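Local coordinates for protein probable glutathione reductase (Sinorhizobium meliloti, PDB 4DNA) that probably uses NADPH, through a bound FAD and a redox-active disulfide, to reduce glutathione disulfide to glutathione, at residues R38-P50 with K88-R100. Sequence-based numbering, arbitrary orientation.
Sequences RYGGTCVIRGCVP and KEQEIARLEGLYR. With FAD (flavin-adenine dinucleotide), chain C.
OE1 of E96 takes two hydrogen bonds from one side of the R38 guanidinium, 2.9 Å from NE of R38 and 3.0 Å from NH2 of R38. Both donors approach from the same face of the carboxylate, with the two planes 50° apart; the side-on grip falls on this one oxygen. E96 suits the task because its chain, with CG anti to the backbone N (chi1 171°), runs out extended from the helix. The third nitrogen, NH1 of R38, bonds to the syn lone pair of OE1 of E89 at 3.1 Å. Arginine can thus span two helical turns; an alanine in place of R38 would probably leave the carboxylates of E89 and E96 without the cation that joins them.

Beside these charges the contact turns apolar. CD1 of I92 lies 4.1 Å from CG1 of I45, while the branched V44 serves two neighbours: CG1 packs on CB of L95 and CG2 reaches the hydroxyl end of the Y99 ring. L95 and V49 meet tip to tip. At G40 the backbone angles demand glycine, and its CA sits over one face of Y99. Farther along, NH2 of R100 comes 3.3 Å from CD2 of Y39 but is paired with D112, and the Y39 hydroxyl bonds to the carbonyl of L111.

Across the short helix 41-46, T42 binds the FAD pyrophosphate, and C48, joined to C43 by the redox-active disulfide, has its SG beside the flavin. Salt bridges and aliphatic packing therefore join helix 81-106 to the redox-active segment on the side away from its cofactor.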
ATOM      1  N   ARG A  38      12.085 -18.712  24.350  1.00 79.25           N
ATOM      2  CA  ARG A  38      12.260 -17.260  24.201  1.00 79.53           C
ATOM      3  C   ARG A  38      10.922 -16.519  24.127  1.00 78.04           C
ATOM      4  O   ARG A  38      10.080 -16.828  23.276  1.00 77.18           O
ATOM      5  CB  ARG A  38      13.111 -16.936  22.965  1.00 77.86           C
ATOM      6  CG  ARG A  38      14.590 -17.241  23.107  1.00 78.48           C
ATOM      7  CD  ARG A  38      15.361 -16.800  21.877  1.00 72.90           C
ATOM      8  NE  ARG A  38      15.764 -15.397  21.933  1.00 70.42           N
ATOM      9  CZ  ARG A  38      16.473 -14.784  20.986  1.00 71.20           C
ATOM     10  NH1 ARG A  38      16.866 -15.440  19.899  1.00 70.54           N
ATOM     11  NH2 ARG A  38      16.796 -13.507  21.127  1.00 73.87           N
ATOM     12  N   TYR A  39      10.744 -15.548  25.026  1.00 79.73           N
ATOM     13  CA  TYR A  39       9.523 -14.735  25.110  1.00 78.07           C
ATOM     14  C   TYR A  39       9.261 -13.921  23.836  1.00 77.97           C
ATOM     15  O   TYR A  39      10.181 -13.318  23.269  1.00 77.75           O
ATOM     16  CB  TYR A  39       9.552 -13.832  26.356  1.00 77.74           C
ATOM     17  CG  TYR A  39       9.101 -14.548  27.622  1.00 79.57           C
ATOM     18  CD1 TYR A  39       7.736 -14.692  27.928  1.00 79.15           C
ATOM     19  CD2 TYR A  39      10.030 -15.094  28.506  1.00 80.79           C
ATOM     20  CE1 TYR A  39       7.321 -15.355  29.073  1.00 79.16           C
ATOM     21  CE2 TYR A  39       9.623 -15.753  29.657  1.00 80.88           C
ATOM     22  CZ  TYR A  39       8.273 -15.882  29.935  1.00 80.90           C
ATOM     23  OH  TYR A  39       7.878 -16.550  31.077  1.00 82.71           O
ATOM     24  N   GLY A  40       8.003 -13.914  23.393  1.00 77.67           N
ATOM     25  CA  GLY A  40       7.625 -13.279  22.126  1.00 75.72           C
ATOM     26  C   GLY A  40       7.108 -14.313  21.144  1.00 74.64           C
ATOM     27  O   GLY A  40       6.360 -13.974  20.228  1.00 73.80           O
ATOM     28  N   GLY A  41       7.520 -15.570  21.331  1.00 74.29           N
ATOM     29  CA  GLY A  41       6.970 -16.709  20.595  1.00 73.13           C
ATOM     30  C   GLY A  41       7.407 -16.787  19.147  1.00 72.66           C
ATOM     31  O   GLY A  41       8.259 -16.010  18.711  1.00 73.96           O
ATOM     32  N   THR A  42       6.822 -17.717  18.394  1.00 70.62           N
ATOM     33  CA  THR A  42       7.180 -17.904  16.979  1.00 71.69           C
ATOM     34  C   THR A  42       7.209 -16.601  16.170  1.00 69.44           C
ATOM     35  O   THR A  42       8.196 -16.313  15.505  1.00 67.59           O
ATOM     36  CB  THR A  42       6.262 -18.928  16.259  1.00 68.47           C
ATOM     37  OG1 THR A  42       6.180 -20.132  17.028  1.00 69.80           O
ATOM     38  CG2 THR A  42       6.819 -19.262  14.906  1.00 67.14           C
ATOM     39  N   CYS A  43       6.138 -15.820  16.228  1.00 68.25           N
ATOM     40  CA  CYS A  43       6.027 -14.672  15.341  1.00 67.25           C
ATOM     41  C   CYS A  43       7.258 -13.793  15.450  1.00 68.83           C
ATOM     42  O   CYS A  43       7.889 -13.464  14.431  1.00 67.16           O
ATOM     43  CB  CYS A  43       4.773 -13.844  15.639  1.00 69.91           C
ATOM     44  SG  CYS A  43       4.485 -12.515  14.435  1.00 71.22           S
ATOM     45  N   VAL A  44       7.587 -13.428  16.692  1.00 68.86           N
ATOM     46  CA  VAL A  44       8.709 -12.554  16.985  1.00 68.18           C
ATOM     47  C   VAL A  44      10.024 -13.239  16.629  1.00 68.95           C
ATOM     48  O   VAL A  44      10.853 -12.678  15.912  1.00 68.62           O
ATOM     49  CB  VAL A  44       8.736 -12.127  18.479  1.00 69.79           C
ATOM     50  CG1 VAL A  44      10.041 -11.411  18.826  1.00 69.24           C
ATOM     51  CG2 VAL A  44       7.540 -11.246  18.819  1.00 71.38           C
ATOM     52  N   ILE A  45      10.213 -14.453  17.120  1.00 68.47           N
ATOM     53  CA  ILE A  45      11.535 -15.045  17.090  1.00 68.27           C
ATOM     54  C   ILE A  45      11.891 -15.714  15.777  1.00 68.33           C
ATOM     55  O   ILE A  45      12.986 -15.510  15.273  1.00 69.03           O
ATOM     56  CB  ILE A  45      11.778 -15.935  18.321  1.00 69.27           C
ATOM     57  CG1 ILE A  45      12.297 -15.050  19.448  1.00 70.62           C
ATOM     58  CG2 ILE A  45      12.788 -17.039  18.036  1.00 70.23           C
ATOM     59  CD1 ILE A  45      11.528 -15.204  20.723  1.00 74.64           C
ATOM     60  N   ARG A  46      10.962 -16.476  15.211  1.00 68.13           N
ATOM     61  CA  ARG A  46      11.240 -17.281  14.027  1.00 66.78           C
ATOM     62  C   ARG A  46      10.000 -17.445  13.131  1.00 66.58           C
ATOM     63  O   ARG A  46       9.744 -18.523  12.561  1.00 67.30           O
ATOM     64  CB  ARG A  46      11.855 -18.626  14.439  1.00 67.94           C
ATOM     65  CG  ARG A  46      11.150 -19.314  15.593  1.00 68.08           C
ATOM     66  CD  ARG A  46      12.002 -20.380  16.254  1.00 67.70           C
ATOM     67  NE  ARG A  46      11.223 -21.046  17.294  1.00 69.29           N
ATOM     68  CZ  ARG A  46      11.590 -22.136  17.970  1.00 72.20           C
ATOM     69  NH1 ARG A  46      12.759 -22.731  17.740  1.00 69.96           N
ATOM     70  NH2 ARG A  46      10.767 -22.635  18.889  1.00 70.51           N
ATOM     71  N   GLY A  47       9.253 -16.349  12.998  1.00 66.12           N
ATOM     72  CA  GLY A  47       8.054 -16.296  12.179  1.00 65.92           C
ATOM     73  C   GLY A  47       7.917 -14.930  11.520  1.00 66.67           C
ATOM     74  O   GLY A  47       8.878 -14.434  10.911  1.00 64.96           O
ATOM     75  N   CYS A  48       6.732 -14.320  11.663  1.00 65.76           N
ATOM     76  CA  CYS A  48       6.349 -13.132  10.905  1.00 63.98           C
ATOM     77  C   CYS A  48       7.453 -12.084  10.899  1.00 64.76           C
ATOM     78  O   CYS A  48       7.878 -11.665   9.824  1.00 63.57           O
ATOM     79  CB  CYS A  48       5.038 -12.515  11.421  1.00 64.77           C
ATOM     80  SG  CYS A  48       4.080 -13.475  12.631  1.00 66.41           S
ATOM     81  N   VAL A  49       7.921 -11.686  12.092  1.00 65.99           N
ATOM     82  CA  VAL A  49       8.935 -10.618  12.232  1.00 65.26           C
ATOM     83  C   VAL A  49      10.188 -10.938  11.428  1.00 64.58           C
ATOM     84  O   VAL A  49      10.427 -10.298  10.407  1.00 64.78           O
ATOM     85  CB  VAL A  49       9.326 -10.285  13.709  1.00 66.05           C
ATOM     86  CG1 VAL A  49      10.518  -9.335  13.756  1.00 65.23           C
ATOM     87  CG2 VAL A  49       8.161  -9.680  14.480  1.00 66.31           C
ATOM     88  N   PRO A  50      10.985 -11.932  11.869  1.00 64.75           N
ATOM     89  CA  PRO A  50      12.198 -12.202  11.091  1.00 64.89           C
ATOM     90  C   PRO A  50      11.894 -12.450   9.620  1.00 64.35           C
ATOM     91  O   PRO A  50      12.664 -12.021   8.755  1.00 64.67           O
ATOM     92  CB  PRO A  50      12.780 -13.472  11.731  1.00 64.58           C
ATOM     93  CG  PRO A  50      11.725 -13.991  12.637  1.00 66.69           C
ATOM     94  CD  PRO A  50      10.846 -12.844  13.013  1.00 66.24           C
ATOM     95  N   LYS A  88      19.399  -9.331  12.402  1.00 65.81           N
ATOM     96  CA  LYS A  88      18.132  -9.910  12.839  1.00 65.91           C
ATOM     97  C   LYS A  88      18.122 -10.225  14.333  1.00 66.07           C
ATOM     98  O   LYS A  88      17.179  -9.859  15.024  1.00 66.68           O
ATOM     99  CB  LYS A  88      17.796 -11.146  12.001  1.00 64.79           C
ATOM    100  CG  LYS A  88      16.416 -11.742  12.227  1.00 63.11           C
ATOM    101  CD  LYS A  88      16.458 -12.779  13.324  1.00 64.19           C
ATOM    102  CE  LYS A  88      17.506 -13.826  13.022  1.00 66.09           C
ATOM    103  NZ  LYS A  88      17.925 -14.531  14.265  1.00 68.84           N
ATOM    104  N   GLU A  89      19.161 -10.888  14.833  1.00 66.17           N
ATOM    105  CA  GLU A  89      19.197 -11.218  16.244  1.00 67.99           C
ATOM    106  C   GLU A  89      19.128  -9.982  17.120  1.00 69.24           C
ATOM    107  O   GLU A  89      18.499 -10.007  18.184  1.00 70.08           O
ATOM    108  CB  GLU A  89      20.440 -12.004  16.609  1.00 67.67           C
ATOM    109  CG  GLU A  89      20.317 -13.498  16.420  1.00 70.42           C
ATOM    110  CD  GLU A  89      19.246 -14.182  17.255  1.00 69.99           C
ATOM    111  OE1 GLU A  89      19.171 -13.979  18.491  1.00 66.55           O
ATOM    112  OE2 GLU A  89      18.506 -14.988  16.647  1.00 70.54           O
ATOM    113  N   GLN A  90      19.770  -8.902  16.675  1.00 68.71           N
ATOM    114  CA  GLN A  90      19.817  -7.702  17.492  1.00 71.64           C
ATOM    115  C   GLN A  90      18.401  -7.201  17.677  1.00 70.89           C
ATOM    116  O   GLN A  90      18.053  -6.682  18.738  1.00 72.53           O
ATOM    117  CB  GLN A  90      20.739  -6.610  16.909  1.00 73.82           C
ATOM    118  CG  GLN A  90      20.986  -5.454  17.887  1.00 75.29           C
ATOM    119  CD  GLN A  90      22.350  -4.776  17.745  1.00 83.61           C
ATOM    120  OE1 GLN A  90      22.661  -4.157  16.714  1.00 80.00           O
ATOM    121  NE2 GLN A  90      23.162  -4.855  18.804  1.00 87.39           N
ATOM    122  N   GLU A  91      17.580  -7.400  16.653  1.00 68.92           N
ATOM    123  CA  GLU A  91      16.221  -6.895  16.672  1.00 69.23           C
ATOM    124  C   GLU A  91      15.283  -7.787  17.468  1.00 69.40           C
ATOM    125  O   GLU A  91      14.489  -7.294  18.277  1.00 69.44           O
ATOM    126  CB  GLU A  91      15.684  -6.686  15.255  1.00 67.92           C
ATOM    127  CG  GLU A  91      14.294  -6.054  15.195  1.00 68.02           C
ATOM    128  CD  GLU A  91      14.147  -4.772  16.030  1.00 69.54           C
ATOM    129  OE1 GLU A  91      15.155  -4.115  16.400  1.00 69.95           O
ATOM    130  OE2 GLU A  91      12.991  -4.397  16.314  1.00 68.32           O
ATOM    131  N   ILE A  92      15.365  -9.094  17.245  1.00 68.42           N
ATOM    132  CA  ILE A  92      14.477  -9.996  17.951  1.00 67.96           C
ATOM    133  C   ILE A  92      14.813 -10.013  19.434  1.00 69.35           C
ATOM    134  O   ILE A  92      13.924 -10.139  20.270  1.00 70.14           O
ATOM    135  CB  ILE A  92      14.435 -11.393  17.321  1.00 66.84           C
ATOM    136  CG1 ILE A  92      15.720 -12.168  17.575  1.00 67.98           C
ATOM    137  CG2 ILE A  92      14.194 -11.275  15.824  1.00 65.55           C
ATOM    138  CD1 ILE A  92      15.515 -13.652  17.393  1.00 68.14           C
ATOM    139  N   ALA A  93      16.094  -9.837  19.749  1.00 70.26           N
ATOM    140  CA  ALA A  93      16.520  -9.700  21.146  1.00 72.53           C
ATOM    141  C   ALA A  93      15.902  -8.459  21.768  1.00 72.47           C
ATOM    142  O   ALA A  93      15.424  -8.514  22.898  1.00 73.54           O
ATOM    143  CB  ALA A  93      18.036  -9.665  21.271  1.00 72.07           C
ATOM    144  N   ARG A  94      15.902  -7.353  21.020  1.00 71.64           N
ATOM    145  CA  ARG A  94      15.271  -6.105  21.457  1.00 71.95           C
ATOM    146  C   ARG A  94      13.773  -6.299  21.679  1.00 71.63           C
ATOM    147  O   ARG A  94      13.242  -5.898  22.712  1.00 71.97           O
ATOM    148  CB  ARG A  94      15.514  -4.994  20.437  1.00 71.53           C
ATOM    149  CG  ARG A  94      15.014  -3.625  20.863  1.00 71.28           C
ATOM    150  CD  ARG A  94      15.131  -2.600  19.745  1.00 69.22           C
ATOM    151  NE  ARG A  94      14.065  -2.733  18.745  1.00 68.82           N
ATOM    152  CZ  ARG A  94      12.830  -2.232  18.872  1.00 68.96           C
ATOM    153  NH1 ARG A  94      12.469  -1.559  19.969  1.00 68.91           N
ATOM    154  NH2 ARG A  94      11.945  -2.416  17.900  1.00 67.45           N
ATOM    155  N   LEU A  95      13.104  -6.922  20.708  1.00 70.43           N
ATOM    156  CA  LEU A  95      11.683  -7.215  20.834  1.00 69.69           C
ATOM    157  C   LEU A  95      11.417  -8.133  22.012  1.00 71.55           C
ATOM    158  O   LEU A  95      10.622  -7.780  22.894  1.00 73.27           O
ATOM    159  CB  LEU A  95      11.111  -7.809  19.556  1.00 70.12           C
ATOM    160  CG  LEU A  95      10.901  -6.874  18.349  1.00 71.05           C
ATOM    161  CD1 LEU A  95      10.188  -7.618  17.217  1.00 67.28           C
ATOM    162  CD2 LEU A  95      10.156  -5.590  18.715  1.00 69.32           C
ATOM    163  N   GLU A  96      12.097  -9.288  22.041  1.00 71.72           N
ATOM    164  CA  GLU A  96      12.019 -10.221  23.178  1.00 72.94           C
ATOM    165  C   GLU A  96      12.024  -9.454  24.493  1.00 73.98           C
ATOM    166  O   GLU A  96      11.188  -9.710  25.357  1.00 75.25           O
ATOM    167  CB  GLU A  96      13.174 -11.240  23.170  1.00 72.93           C
ATOM    168  CG  GLU A  96      13.263 -12.093  24.443  1.00 74.87           C
ATOM    169  CD  GLU A  96      14.313 -13.205  24.399  1.00 77.07           C
ATOM    170  OE1 GLU A  96      15.347 -13.086  23.694  1.00 74.53           O
ATOM    171  OE2 GLU A  96      14.105 -14.218  25.105  1.00 79.88           O
ATOM    172  N   GLY A  97      12.952  -8.507  24.617  1.00 73.51           N
ATOM    173  CA  GLY A  97      13.130  -7.743  25.838  1.00 75.14           C
ATOM    174  C   GLY A  97      11.973  -6.819  26.136  1.00 75.79           C
ATOM    175  O   GLY A  97      11.621  -6.609  27.290  1.00 77.23           O
ATOM    176  N   LEU A  98      11.377  -6.262  25.090  1.00 74.80           N
ATOM    177  CA  LEU A  98      10.233  -5.376  25.256  1.00 74.87           C
ATOM    178  C   LEU A  98       9.016  -6.123  25.759  1.00 74.96           C
ATOM    179  O   LEU A  98       8.262  -5.590  26.560  1.00 76.54           O
ATOM    180  CB  LEU A  98       9.889  -4.667  23.951  1.00 73.70           C
ATOM    181  CG  LEU A  98      10.796  -3.535  23.489  1.00 70.22           C
ATOM    182  CD1 LEU A  98      10.381  -3.151  22.081  1.00 68.20           C
ATOM    183  CD2 LEU A  98      10.720  -2.345  24.430  1.00 68.25           C
ATOM    184  N   TYR A  99       8.824  -7.349  25.284  1.00 74.48           N
ATOM    185  CA  TYR A  99       7.723  -8.174  25.758  1.00 74.96           C
ATOM    186  C   TYR A  99       7.903  -8.554  27.219  1.00 76.68           C
ATOM    187  O   TYR A  99       6.947  -8.503  27.993  1.00 77.17           O
ATOM    188  CB  TYR A  99       7.586  -9.426  24.916  1.00 76.20           C
ATOM    189  CG  TYR A  99       6.886  -9.214  23.601  1.00 76.12           C
ATOM    190  CD1 TYR A  99       7.511  -8.533  22.559  1.00 74.45           C
ATOM    191  CD2 TYR A  99       5.605  -9.718  23.382  1.00 76.15           C
ATOM    192  CE1 TYR A  99       6.879  -8.350  21.339  1.00 74.64           C
ATOM    193  CE2 TYR A  99       4.964  -9.548  22.159  1.00 74.34           C
ATOM    194  CZ  TYR A  99       5.610  -8.864  21.144  1.00 74.20           C
ATOM    195  OH  TYR A  99       4.994  -8.680  19.933  1.00 73.77           O
ATOM    196  N   ARG A 100       9.129  -8.942  27.577  1.00 77.55           N
ATOM    197  CA  ARG A 100       9.491  -9.226  28.959  1.00 78.42           C
ATOM    198  C   ARG A 100       9.224  -7.995  29.816  1.00 80.51           C
ATOM    199  O   ARG A 100       8.580  -8.097  30.867  1.00 82.74           O
ATOM    200  CB  ARG A 100      10.963  -9.626  29.082  1.00 79.70           C
ATOM    201  CG  ARG A 100      11.353 -10.953  28.444  1.00 79.60           C
ATOM    202  CD  ARG A 100      12.774 -11.361  28.833  1.00 83.31           C
ATOM    203  NE  ARG A 100      12.851 -11.878  30.209  1.00 89.34           N
ATOM    204  CZ  ARG A 100      12.959 -13.169  30.532  1.00 87.29           C
ATOM    205  NH1 ARG A 100      13.023 -13.547  31.806  1.00 85.45           N
ATOM    206  NH2 ARG A 100      13.011 -14.087  29.577  1.00 85.21           N
TER
HETATM  207  PA  FAD C 500       3.520 -19.164  19.673  1.00 71.98           P
HETATM  208  O1A FAD C 500       3.743 -20.371  18.778  1.00 70.48           O
HETATM  209  O2A FAD C 500       3.759 -17.747  19.198  1.00 72.80           O
HETATM  210  O5B FAD C 500       4.383 -19.349  21.014  1.00 72.78           O
HETATM  211  C5B FAD C 500       3.952 -20.162  22.114  1.00 72.43           C
HETATM  212  C4B FAD C 500       5.164 -20.304  23.021  1.00 72.55           C
HETATM  213  O4B FAD C 500       5.002 -21.323  24.007  1.00 71.01           O
HETATM  214  C3B FAD C 500       6.382 -20.676  22.197  1.00 72.84           C
HETATM  215  O3B FAD C 500       7.382 -19.664  22.386  1.00 71.60           O
HETATM  216  C2B FAD C 500       6.793 -22.040  22.716  1.00 72.62           C
HETATM  217  O2B FAD C 500       8.212 -22.198  22.707  1.00 72.55           O
HETATM  218  C1B FAD C 500       6.220 -22.061  24.126  1.00 73.72           C
HETATM  219  N9A FAD C 500       5.892 -23.414  24.632  1.00 74.97           N
HETATM  220  C8A FAD C 500       5.488 -24.446  23.867  1.00 75.00           C
HETATM  221  N7A FAD C 500       5.228 -25.555  24.601  1.00 76.00           N
HETATM  222  C5A FAD C 500       5.464 -25.224  25.875  1.00 76.74           C
HETATM  223  C6A FAD C 500       5.374 -25.951  27.151  1.00 78.41           C
HETATM  224  N6A FAD C 500       4.986 -27.250  27.117  1.00 79.46           N
HETATM  225  N1A FAD C 500       5.695 -25.279  28.288  1.00 78.97           N
HETATM  226  C2A FAD C 500       6.089 -23.982  28.254  1.00 78.08           C
HETATM  227  N3A FAD C 500       6.191 -23.259  27.114  1.00 77.06           N
HETATM  228  C4A FAD C 500       5.897 -23.816  25.907  1.00 76.58           C
HETATM  229  N1  FAD C 500       1.325 -15.098  11.199  1.00 64.60           N
HETATM  230  C2  FAD C 500       0.885 -13.930  10.680  1.00 64.16           C
HETATM  231  O2  FAD C 500      -0.180 -13.434  11.109  1.00 64.41           O
HETATM  232  N3  FAD C 500       1.562 -13.287   9.711  1.00 64.02           N
HETATM  233  C4  FAD C 500       2.715 -13.751   9.188  1.00 64.26           C
HETATM  234  O4  FAD C 500       3.318 -13.111   8.293  1.00 64.22           O
HETATM  235  C4X FAD C 500       3.255 -15.034   9.704  1.00 64.55           C
HETATM  236  N5  FAD C 500       4.406 -15.567   9.239  1.00 64.58           N
HETATM  237  C5X FAD C 500       4.868 -16.741   9.747  1.00 65.29           C
HETATM  238  C6  FAD C 500       6.056 -17.290   9.264  1.00 65.50           C
HETATM  239  C7  FAD C 500       6.535 -18.502   9.773  1.00 65.90           C
HETATM  240  C7M FAD C 500       7.826 -19.053   9.221  1.00 66.33           C
HETATM  241  C8  FAD C 500       5.782 -19.212  10.856  1.00 66.03           C
HETATM  242  C8M FAD C 500       6.255 -20.509  11.454  1.00 66.53           C
HETATM  243  C9  FAD C 500       4.599 -18.667  11.335  1.00 66.02           C
HETATM  244  C9A FAD C 500       4.114 -17.466  10.822  1.00 65.10           C
HETATM  245  N10 FAD C 500       2.912 -16.922  11.321  1.00 65.06           N
HETATM  246  C10 FAD C 500       2.462 -15.698  10.773  1.00 64.81           C
HETATM  247  C1' FAD C 500       2.168 -17.638  12.374  1.00 65.65           C
HETATM  248  C2' FAD C 500       2.363 -17.048  13.763  1.00 67.39           C
HETATM  249  O2' FAD C 500       3.760 -16.996  14.069  1.00 66.91           O
HETATM  250  C3' FAD C 500       1.594 -17.864  14.804  1.00 69.69           C
HETATM  251  O3' FAD C 500       0.255 -18.043  14.328  1.00 68.86           O
HETATM  252  C4' FAD C 500       1.550 -17.197  16.180  1.00 68.81           C
HETATM  253  O4' FAD C 500       2.871 -17.159  16.734  1.00 70.33           O
HETATM  254  C5' FAD C 500       0.631 -17.951  17.126  1.00 70.03           C
HETATM  255  O5' FAD C 500       1.138 -17.823  18.452  1.00 71.78           O
HETATM  256  P   FAD C 500       0.675 -18.757  19.687  1.00 71.47           P
HETATM  257  O1P FAD C 500       0.013 -17.894  20.745  1.00 71.86           O
HETATM  258  O2P FAD C 500      -0.030 -19.986  19.165  1.00 71.28           O
HETATM  259  O3P FAD C 500       2.058 -19.247  20.342  1.00 72.18           O